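Penicillin-binding protein PbpB (Mycobacterium tuberculosis, PDB 6KGU) cross-links peptidoglycan strands as a transpeptidase of mycobacterial cell-wall synthesis and is inactivated by beta-lactam antibiotics such as aztreonam. Local coordinates at residues A[27-32]-A[136-141]; A[203-208]-A[221-226]; A[231-236]-A[389-394]. All blocks are in the same frame, centred on the assembly; numbering follows the deposited sequence.

Contact 1 of 3, residues A[27-32]-A[136-141]; sequences DRLAFT and NVVGGI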
loop_
_atom_site.group_PDB
_atom_site.type_symbol
_atom_site.label_atom_id
_atom_site.label_comp_id
_atom_site.label_asym_id
_atom_site.label_seq_id
_atom_site.Cartn_x
_atom_site.Cartn_y
_atom_site.Cartn_z
ATOM N N ASP A 27 22.897 5.240 -2.094
ATOM C CA ASP A 27 22.746 6.636 -1.702
ATOM C C ASP A 27 22.461 6.719 -0.208
ATOM O O ASP A 27 21.537 6.072 0.294
ATOM C CB ASP A 27 21.619 7.284 -2.499
ATOM C CG ASP A 27 21.589 8.781 -2.342
ATOM O OD1 ASP A 27 22.668 9.406 -2.425
ATOM O OD2 ASP A 27 20.486 9.334 -2.111
ATOM N N ARG A 28 23.257 7.505 0.512
ATOM C CA ARG A 28 23.203 7.467 1.969
ATOM C C ARG A 28 21.940 8.137 2.493
ATOM O O ARG A 28 21.568 9.226 2.051
ATOM C CB ARG A 28 24.440 8.136 2.562
ATOM C CG ARG A 28 25.738 7.378 2.266
ATOM C CD ARG A 28 26.949 8.107 2.838
ATOM N NE ARG A 28 27.098 9.448 2.273
ATOM C CZ ARG A 28 28.005 10.332 2.676
ATOM N NH1 ARG A 28 28.849 10.024 3.663
ATOM N NH2 ARG A 28 28.068 11.526 2.095
ATOM N N LEU A 29 21.278 7.470 3.433
ATOM C CA LEU A 29 20.204 8.052 4.227
ATOM C C LEU A 29 20.667 8.447 5.620
ATOM O O LEU A 29 20.244 9.478 6.144
ATOM C CB LEU A 29 19.034 7.063 4.330
ATOM C CG LEU A 29 18.302 6.825 3.007
ATOM C CD1 LEU A 29 17.482 5.525 3.027
ATOM C CD2 LEU A 29 17.417 8.031 2.668
ATOM N N ALA A 30 21.535 7.650 6.235
ATOM C CA ALA A 30 22.037 7.984 7.553
ATOM C C ALA A 30 23.463 7.468 7.645
ATOM O O ALA A 30 23.732 6.330 7.259
ATOM C CB ALA A 30 21.163 7.376 8.658
ATOM N N PHE A 31 24.367 8.302 8.149
ATOM C CA PHE A 31 25.751 7.891 8.340
ATOM C C PHE A 31 26.356 8.737 9.448
ATOM O O PHE A 31 25.837 9.803 9.799
ATOM C CB PHE A 31 26.563 8.010 7.042
ATOM C CG PHE A 31 26.779 9.420 6.583
ATOM C CD1 PHE A 31 27.870 10.157 7.035
ATOM C CD2 PHE A 31 25.910 10.009 5.676
ATOM C CE1 PHE A 31 28.074 11.458 6.612
ATOM C CE2 PHE A 31 26.107 11.312 5.246
ATOM C CZ PHE A 31 27.192 12.038 5.709
ATOM N N THR A 32 27.468 8.253 9.997
ATOM C CA THR A 32 28.084 8.860 11.168
ATOM C C THR A 32 29.388 9.554 10.790
ATOM O O THR A 32 30.143 9.063 9.948
ATOM C CB THR A 32 28.316 7.798 12.242
ATOM O OG1 THR A 32 27.046 7.367 12.753
ATOM C CG2 THR A 32 29.177 8.330 13.390
ATOM N N ASN A 136 10.201 8.278 8.080
ATOM C CA ASN A 136 9.229 7.340 8.652
ATOM C C ASN A 136 9.813 5.935 8.771
ATOM O O ASN A 136 9.455 5.181 9.690
ATOM C CB ASN A 136 7.963 7.315 7.781
ATOM C CG ASN A 136 8.274 7.162 6.295
ATOM O OD1 ASN A 136 9.070 7.922 5.720
ATOM N ND2 ASN A 136 7.666 6.159 5.673
ATOM N N VAL A 137 10.690 5.571 7.839
ATOM C CA VAL A 137 11.352 4.269 7.816
ATOM C C VAL A 137 12.658 4.301 8.603
ATOM O O VAL A 137 12.881 3.472 9.492
ATOM C CB VAL A 137 11.573 3.841 6.344
ATOM C CG1 VAL A 137 12.601 2.725 6.236
ATOM C CG2 VAL A 137 10.231 3.414 5.691
ATOM N N VAL A 138 13.501 5.294 8.311
ATOM C CA VAL A 138 14.857 5.346 8.855
ATOM C C VAL A 138 14.827 5.562 10.362
ATOM O O VAL A 138 15.553 4.899 11.113
ATOM C CB VAL A 138 15.671 6.453 8.153
ATOM C CG1 VAL A 138 16.940 6.796 8.945
ATOM C CG2 VAL A 138 16.000 6.068 6.717
ATOM N N GLY A 139 14.010 6.512 10.824
ATOM C CA GLY A 139 13.957 6.857 12.234
ATOM C C GLY A 139 14.950 7.932 12.644
ATOM O O GLY A 139 15.333 8.777 11.826
ATOM N N GLY A 140 15.384 7.900 13.907
ATOM C CA GLY A 140 16.316 8.870 14.443
ATOM C C GLY A 140 17.202 8.283 15.531
ATOM O O GLY A 140 17.040 7.135 15.956
ATOM N N ILE A 141 18.138 9.108 15.995
ATOM C CA ILE A 141 19.212 8.682 16.883
ATOM C C ILE A 141 18.972 9.278 18.259
ATOM O O ILE A 141 18.344 10.334 18.404
ATOM C CB ILE A 141 20.589 9.097 16.307
ATOM C CG1 ILE A 141 21.681 8.120 16.734
ATOM C CG2 ILE A 141 20.955 10.539 16.682
ATOM C CD1 ILE A 141 21.553 6.766 16.075
#
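Leu-29 and Val-138 have the nearest CA atoms, 7.6 Å apart, where a bent strand passes the last turn of a short helix. The bend in strand 28-36 is a classic beta bulge: Leu-29 and Ala-30 both face Ile-21 of the adjoining strand, and the chain turns a corner there. On the other side, helix 135-138 ends at Val-138; Gly-139, with phi 89°, releases the chain into strand 140-141. No hydrogen bond joins the two segments, and the contact is a small buried apolar one in the N-terminal dimerisation domain. Val-138 carries it as a fork. Its CG1 lies anti to the backbone N (chi1 164°) and reaches CB of Ala-30 at 4.3 Å, while CG2 turns to Leu-29. The bulge sends the CB atoms of both neighbouring residues toward this one valine. Ala-30 also touches Arg-126, Tyr-128 and Glu-152 of helix 150-154. Leu-29 approaches Val-138 obliquely: Val-138 CG2 sits 4.0 Å from both Leu-29 CB and Leu-29 CD1.

Contact 2 of 3, residues A[203-208]-A[221-226]; sequences FYVQQQ and VSAVVL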
loop_
_atom_site.group_PDB
_atom_site.type_symbol
_atom_site.label_atom_id
_atom_site.label_comp_id
_atom_site.label_asym_id
_atom_site.label_seq_id
_atom_site.Cartn_x
_atom_site.Cartn_y
_atom_site.Cartn_z
ATOM N N PHE A 203 11.720 10.256 -2.884
ATOM C CA PHE A 203 11.643 11.708 -2.779
ATOM C C PHE A 203 10.437 12.247 -3.537
ATOM O O PHE A 203 9.706 13.113 -3.036
ATOM C CB PHE A 203 12.939 12.355 -3.297
ATOM C CG PHE A 203 12.958 13.853 -3.149
ATOM C CD1 PHE A 203 12.967 14.438 -1.888
ATOM C CD2 PHE A 203 12.968 14.674 -4.260
ATOM C CE1 PHE A 203 12.985 15.815 -1.737
ATOM C CE2 PHE A 203 12.989 16.055 -4.117
ATOM C CZ PHE A 203 12.996 16.628 -2.856
ATOM N N TYR A 204 10.210 11.746 -4.756
ATOM C CA TYR A 204 9.072 12.230 -5.540
ATOM C C TYR A 204 7.756 11.830 -4.880
ATOM O O TYR A 204 6.838 12.647 -4.739
ATOM C CB TYR A 204 9.144 11.676 -6.969
ATOM C CG TYR A 204 8.095 12.248 -7.892
ATOM C CD1 TYR A 204 8.288 13.474 -8.522
ATOM C CD2 TYR A 204 6.921 11.563 -8.142
ATOM C CE1 TYR A 204 7.317 14.017 -9.367
ATOM C CE2 TYR A 204 5.949 12.083 -8.987
ATOM C CZ TYR A 204 6.151 13.313 -9.591
ATOM O OH TYR A 204 5.174 13.816 -10.423
ATOM N N VAL A 205 7.644 10.563 -4.476
ATOM C CA VAL A 205 6.404 10.099 -3.854
ATOM C C VAL A 205 6.143 10.855 -2.553
ATOM O O VAL A 205 5.019 11.288 -2.292
ATOM C CB VAL A 205 6.463 8.577 -3.638
ATOM C CG1 VAL A 205 5.273 8.097 -2.773
ATOM C CG2 VAL A 205 6.474 7.865 -5.012
ATOM N N GLN A 206 7.184 11.069 -1.739
ATOM C CA GLN A 206 6.988 11.730 -0.446
ATOM C C GLN A 206 6.508 13.165 -0.626
ATOM O O GLN A 206 5.617 13.625 0.097
ATOM C CB GLN A 206 8.288 11.685 0.372
ATOM C CG GLN A 206 8.137 12.156 1.828
ATOM C CD GLN A 206 9.333 11.784 2.704
ATOM O OE1 GLN A 206 10.051 10.812 2.431
ATOM N NE2 GLN A 206 9.570 12.580 3.749
ATOM N N GLN A 207 7.088 13.887 -1.592
ATOM C CA GLN A 207 6.614 15.228 -1.915
ATOM C C GLN A 207 5.184 15.208 -2.432
ATOM O O GLN A 207 4.353 16.030 -2.031
ATOM C CB GLN A 207 7.509 15.850 -2.971
ATOM C CG GLN A 207 8.868 16.246 -2.527
ATOM C CD GLN A 207 9.578 16.871 -3.699
ATOM O OE1 GLN A 207 10.036 16.162 -4.613
ATOM N NE2 GLN A 207 9.597 18.200 -3.736
ATOM N N GLN A 208 4.893 14.311 -3.369
ATOM C CA GLN A 208 3.533 14.241 -3.894
ATOM C C GLN A 208 2.536 13.906 -2.792
ATOM O O GLN A 208 1.406 14.410 -2.805
ATOM C CB GLN A 208 3.469 13.228 -5.041
ATOM C CG GLN A 208 4.140 13.755 -6.344
ATOM C CD GLN A 208 3.278 14.804 -7.052
ATOM O OE1 GLN A 208 2.047 14.763 -6.982
ATOM N NE2 GLN A 208 3.921 15.737 -7.732
ATOM N N VAL A 221 -2.094 11.506 4.688
ATOM C CA VAL A 221 -1.995 10.812 3.405
ATOM C C VAL A 221 -0.792 9.884 3.499
ATOM O O VAL A 221 0.210 10.219 4.133
ATOM C CB VAL A 221 -1.849 11.800 2.211
ATOM C CG1 VAL A 221 -1.620 11.066 0.830
ATOM C CG2 VAL A 221 -3.078 12.686 2.092
ATOM N N SER A 222 -0.885 8.721 2.869
ATOM C CA SER A 222 0.271 7.846 2.789
ATOM C C SER A 222 0.203 7.089 1.472
ATOM O O SER A 222 -0.850 7.004 0.839
ATOM C CB SER A 222 0.336 6.895 3.986
ATOM O OG SER A 222 -0.853 6.157 4.043
ATOM N N ALA A 223 1.353 6.565 1.052
ATOM C CA ALA A 223 1.484 5.909 -0.238
ATOM C C ALA A 223 2.626 4.903 -0.160
ATOM O O ALA A 223 3.627 5.119 0.537
ATOM C CB ALA A 223 1.735 6.909 -1.392
ATOM N N VAL A 224 2.464 3.805 -0.887
ATOM C CA VAL A 224 3.454 2.734 -0.954
ATOM C C VAL A 224 3.637 2.373 -2.421
ATOM O O VAL A 224 2.654 2.258 -3.161
ATOM C CB VAL A 224 3.010 1.493 -0.143
ATOM C CG1 VAL A 224 3.935 0.279 -0.435
ATOM C CG2 VAL A 224 2.959 1.821 1.377
ATOM N N VAL A 225 4.884 2.214 -2.844
ATOM C CA VAL A 225 5.202 1.735 -4.181
ATOM C C VAL A 225 5.992 0.441 -4.033
ATOM O O VAL A 225 7.067 0.432 -3.425
ATOM C CB VAL A 225 6.001 2.762 -4.996
ATOM C CG1 VAL A 225 6.325 2.171 -6.382
ATOM C CG2 VAL A 225 5.220 4.100 -5.127
ATOM N N LEU A 226 5.476 -0.636 -4.611
ATOM C CA LEU A 226 6.169 -1.911 -4.616
ATOM C C LEU A 226 6.658 -2.258 -6.013
ATOM O O LEU A 226 6.001 -1.957 -7.012
ATOM C CB LEU A 226 5.262 -3.042 -4.122
ATOM C CG LEU A 226 4.666 -2.965 -2.714
ATOM C CD1 LEU A 226 3.836 -4.233 -2.438
ATOM C CD2 LEU A 226 5.757 -2.793 -1.670
#
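Val-205 faces Ala-223 and Val-225, and its two methyls carry the apolar contact between residues 203-208 of helix 199-216 and residues 221-226 of strand 220-227. Its CG1, anti to the backbone N at chi1 171°, meets Ala-223 CB at 4.0 Å. The other branch, CG2, meets Val-225 CG2, also at 4.0 Å, the two valines passing each other at a slant. Ala-223 and Val-225 are two residues apart and so point from the same side of the strand, giving one helix residue two footholds. The small Ala-223 is consistent with the close approach of the helix, 7.4 Å between the CA atoms of Val-205 and Ala-223. The neighbouring helix turn adds Val-209, which touches Ala-223 and Val-221.

No hydrogen bond crosses between the segments; the polar links run elsewhere. Gln-206, pointing away from the strand, binds Ala-134 N through OE1 and Ser-132 O through NE2, tying the helix to the loop before helix 135-138. Within the helix, Gln-208 N bonds to Tyr-204 O at 2.9 Å.

Among the flat groups, the Tyr-204 ring has Gln-208 CG 3.6 Å above one face, toward the rim. An antiparallel sheet with terminal helices on one face, here 199-216 and 531-544, whose Trp-540 stacks with Tyr-204, and a further helix behind it, here 390-401 against Val-224, is the core of the penicillin-binding transpeptidase fold.

Contact 3 of 3, residues A[231-236]-A[389-394]; sequences GEVLAM and TLLQMT
Leu-391 meets Met-236 and Val-233 through aliphatic carbons alone, and the flat groups lie behind it in the helix: the peptide carbonyl of Leu-390 and the amide of Gln-392. Leu-390 O is gripped from opposite faces of its plane, by Thr-394 N at 2.9 Å on one and Thr-394 OG1 at 2.8 Å on the other, the hydroxyl being the donor. The Gln-392 amide offers OE1 to Thr-389 N, 3.0 Å away and tilted 22° from the carbonyl plane, while its NE2 binds the backbone oxygens of Gln-352 and Ala-363, holding the amide in place from both ends. In return Gln-392 N donates to Thr-389 OG1 over 3.0 Å in a nearly straight bond (168°). This reciprocal pair is a capping box, with Thr-389 as N-cap of helix 390-401.

That helix packs on the face of the antiparallel transpeptidase sheet opposite helix 199-216, and the outermost strand here is 233-238. The strand turns a corner at a classic beta bulge, where Leu-234 and Ala-235 both face Val-225. Between the two segments, Leu-391 CD1 is the single atom that touches both partners: Met-236 CE at 4.0 Å and, more loosely, Val-233 CG2 at 4.4 Å. Met-236 runs out fully extended through its first two torsions, then bends at SD (chi3 -83°), which turns CE onto the leucine methyl; the two side chains cross at about a right angle. Val-261 of helix 259-262 touches both Met-236 and Leu-391. At the other end of the strand segment, Glu-232 forms salt bridges through OE1 to Arg-24 and through OE2 to Lys-413.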
loop_
_atom_site.group_PDB
_atom_site.type_symbol
_atom_site.label_atom_id
_atom_site.label_comp_id
_atom_site.label_asym_id
_atom_site.label_seq_id
_atom_site.Cartn_x
_atom_site.Cartn_y
_atom_site.Cartn_z
ATOM N N GLY A 231 7.990 -7.531 -5.043
ATOM C CA GLY A 231 7.375 -6.972 -3.850
ATOM C C GLY A 231 8.305 -6.163 -2.978
ATOM O O GLY A 231 7.942 -5.824 -1.848
ATOM N N GLU A 232 9.490 -5.818 -3.468
ATOM C CA GLU A 232 10.360 -4.958 -2.689
ATOM C C GLU A 232 9.724 -3.581 -2.559
ATOM O O GLU A 232 9.019 -3.113 -3.458
ATOM C CB GLU A 232 11.748 -4.864 -3.328
ATOM C CG GLU A 232 12.553 -6.162 -3.248
ATOM C CD GLU A 232 13.988 -6.017 -3.739
ATOM O OE1 GLU A 232 14.260 -5.155 -4.610
ATOM O OE2 GLU A 232 14.852 -6.776 -3.246
ATOM N N VAL A 233 9.955 -2.950 -1.412
ATOM C CA VAL A 233 9.409 -1.627 -1.124
ATOM C C VAL A 233 10.315 -0.572 -1.751
ATOM O O VAL A 233 11.426 -0.328 -1.266
ATOM C CB VAL A 233 9.270 -1.398 0.381
ATOM C CG1 VAL A 233 8.810 0.038 0.645
ATOM C CG2 VAL A 233 8.296 -2.438 0.989
ATOM N N LEU A 234 9.837 0.065 -2.823
ATOM C CA LEU A 234 10.604 1.110 -3.508
ATOM C C LEU A 234 10.348 2.501 -2.933
ATOM O O LEU A 234 11.214 3.377 -3.027
ATOM C CB LEU A 234 10.266 1.113 -5.006
ATOM C CG LEU A 234 10.553 -0.166 -5.815
ATOM C CD1 LEU A 234 10.362 0.072 -7.311
ATOM C CD2 LEU A 234 11.971 -0.695 -5.535
ATOM N N ALA A 235 9.167 2.733 -2.370
ATOM C CA ALA A 235 8.856 3.988 -1.696
ATOM C C ALA A 235 7.795 3.712 -0.642
ATOM O O ALA A 235 6.891 2.902 -0.863
ATOM C CB ALA A 235 8.353 5.067 -2.672
ATOM N N MET A 236 7.905 4.394 0.497
ATOM C CA MET A 236 6.891 4.300 1.546
ATOM C C MET A 236 6.884 5.665 2.218
ATOM O O MET A 236 7.894 6.067 2.805
ATOM C CB MET A 236 7.216 3.171 2.536
ATOM C CG MET A 236 6.205 2.964 3.655
ATOM S SD MET A 236 6.616 1.577 4.765
ATOM C CE MET A 236 5.957 0.199 3.815
ATOM N N THR A 389 -3.597 -2.765 6.691
ATOM C CA THR A 389 -2.669 -1.670 6.487
ATOM C C THR A 389 -2.556 -1.322 5.008
ATOM O O THR A 389 -2.936 -2.092 4.120
ATOM C CB THR A 389 -1.296 -2.024 7.048
ATOM O OG1 THR A 389 -0.752 -3.104 6.293
ATOM C CG2 THR A 389 -1.422 -2.456 8.516
ATOM N N LEU A 390 -2.024 -0.126 4.751
ATOM C CA LEU A 390 -1.688 0.268 3.389
ATOM C C LEU A 390 -0.750 -0.738 2.734
ATOM O O LEU A 390 -0.894 -1.052 1.544
ATOM C CB LEU A 390 -1.051 1.668 3.390
ATOM C CG LEU A 390 -0.874 2.268 1.988
ATOM C CD1 LEU A 390 -2.190 2.219 1.243
ATOM C CD2 LEU A 390 -0.347 3.722 2.045
ATOM N N LEU A 391 0.231 -1.244 3.490
ATOM C CA LEU A 391 1.176 -2.196 2.906
ATOM C C LEU A 391 0.481 -3.501 2.523
ATOM O O LEU A 391 0.740 -4.061 1.449
ATOM C CB LEU A 391 2.330 -2.466 3.881
ATOM C CG LEU A 391 3.382 -3.451 3.377
ATOM C CD1 LEU A 391 4.073 -2.934 2.105
ATOM C CD2 LEU A 391 4.412 -3.744 4.478
ATOM N N GLN A 392 -0.374 -4.022 3.416
ATOM C CA GLN A 392 -1.169 -5.206 3.093
ATOM C C GLN A 392 -2.033 -4.973 1.853
ATOM O O GLN A 392 -2.116 -5.831 0.969
ATOM C CB GLN A 392 -2.069 -5.567 4.278
ATOM C CG GLN A 392 -1.334 -6.215 5.441
ATOM C CD GLN A 392 -2.255 -6.487 6.602
ATOM O OE1 GLN A 392 -3.161 -5.698 6.871
ATOM N NE2 GLN A 392 -2.023 -7.600 7.312
ATOM N N MET A 393 -2.734 -3.837 1.808
ATOM C CA MET A 393 -3.569 -3.517 0.652
ATOM C C MET A 393 -2.746 -3.535 -0.624
ATOM O O MET A 393 -3.106 -4.200 -1.605
ATOM C CB MET A 393 -4.220 -2.142 0.857
ATOM C CG MET A 393 -5.160 -1.700 -0.258
ATOM S SD MET A 393 -5.676 0.028 -0.041
ATOM C CE MET A 393 -4.532 0.866 -1.142
ATOM N N THR A 394 -1.621 -2.819 -0.618
ATOM C CA THR A 394 -0.734 -2.798 -1.773
ATOM C C THR A 394 -0.195 -4.191 -2.090
ATOM O O THR A 394 -0.015 -4.544 -3.259
ATOM C CB THR A 394 0.404 -1.809 -1.514
ATOM O OG1 THR A 394 -0.159 -0.558 -1.096
ATOM C CG2 THR A 394 1.214 -1.577 -2.760
#

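How the contacts relate
Along the chain the contacts lie in series, contact 1 closing before contact 2 opens and contact 2 before contact 3. Contacts 2 and 3 have centres 10 Å apart and share one sheet: strands 220-227 and 233-238 are antiparallel neighbours, joined by Val-225 N to Ala-235 O and Val-225 O to Leu-234 N, so helices 199-216 and 390-401 pack on the two faces of one hairpin. Contact 1 is farther off, its centre about 19 Å from that of contact 3 and 17 Å from that of contact 2. It nevertheless reaches contact 3 where Asn-136 ND2 probably bonds to Met-236 O, linking the N-terminal region to the edge of the transpeptidase sheet.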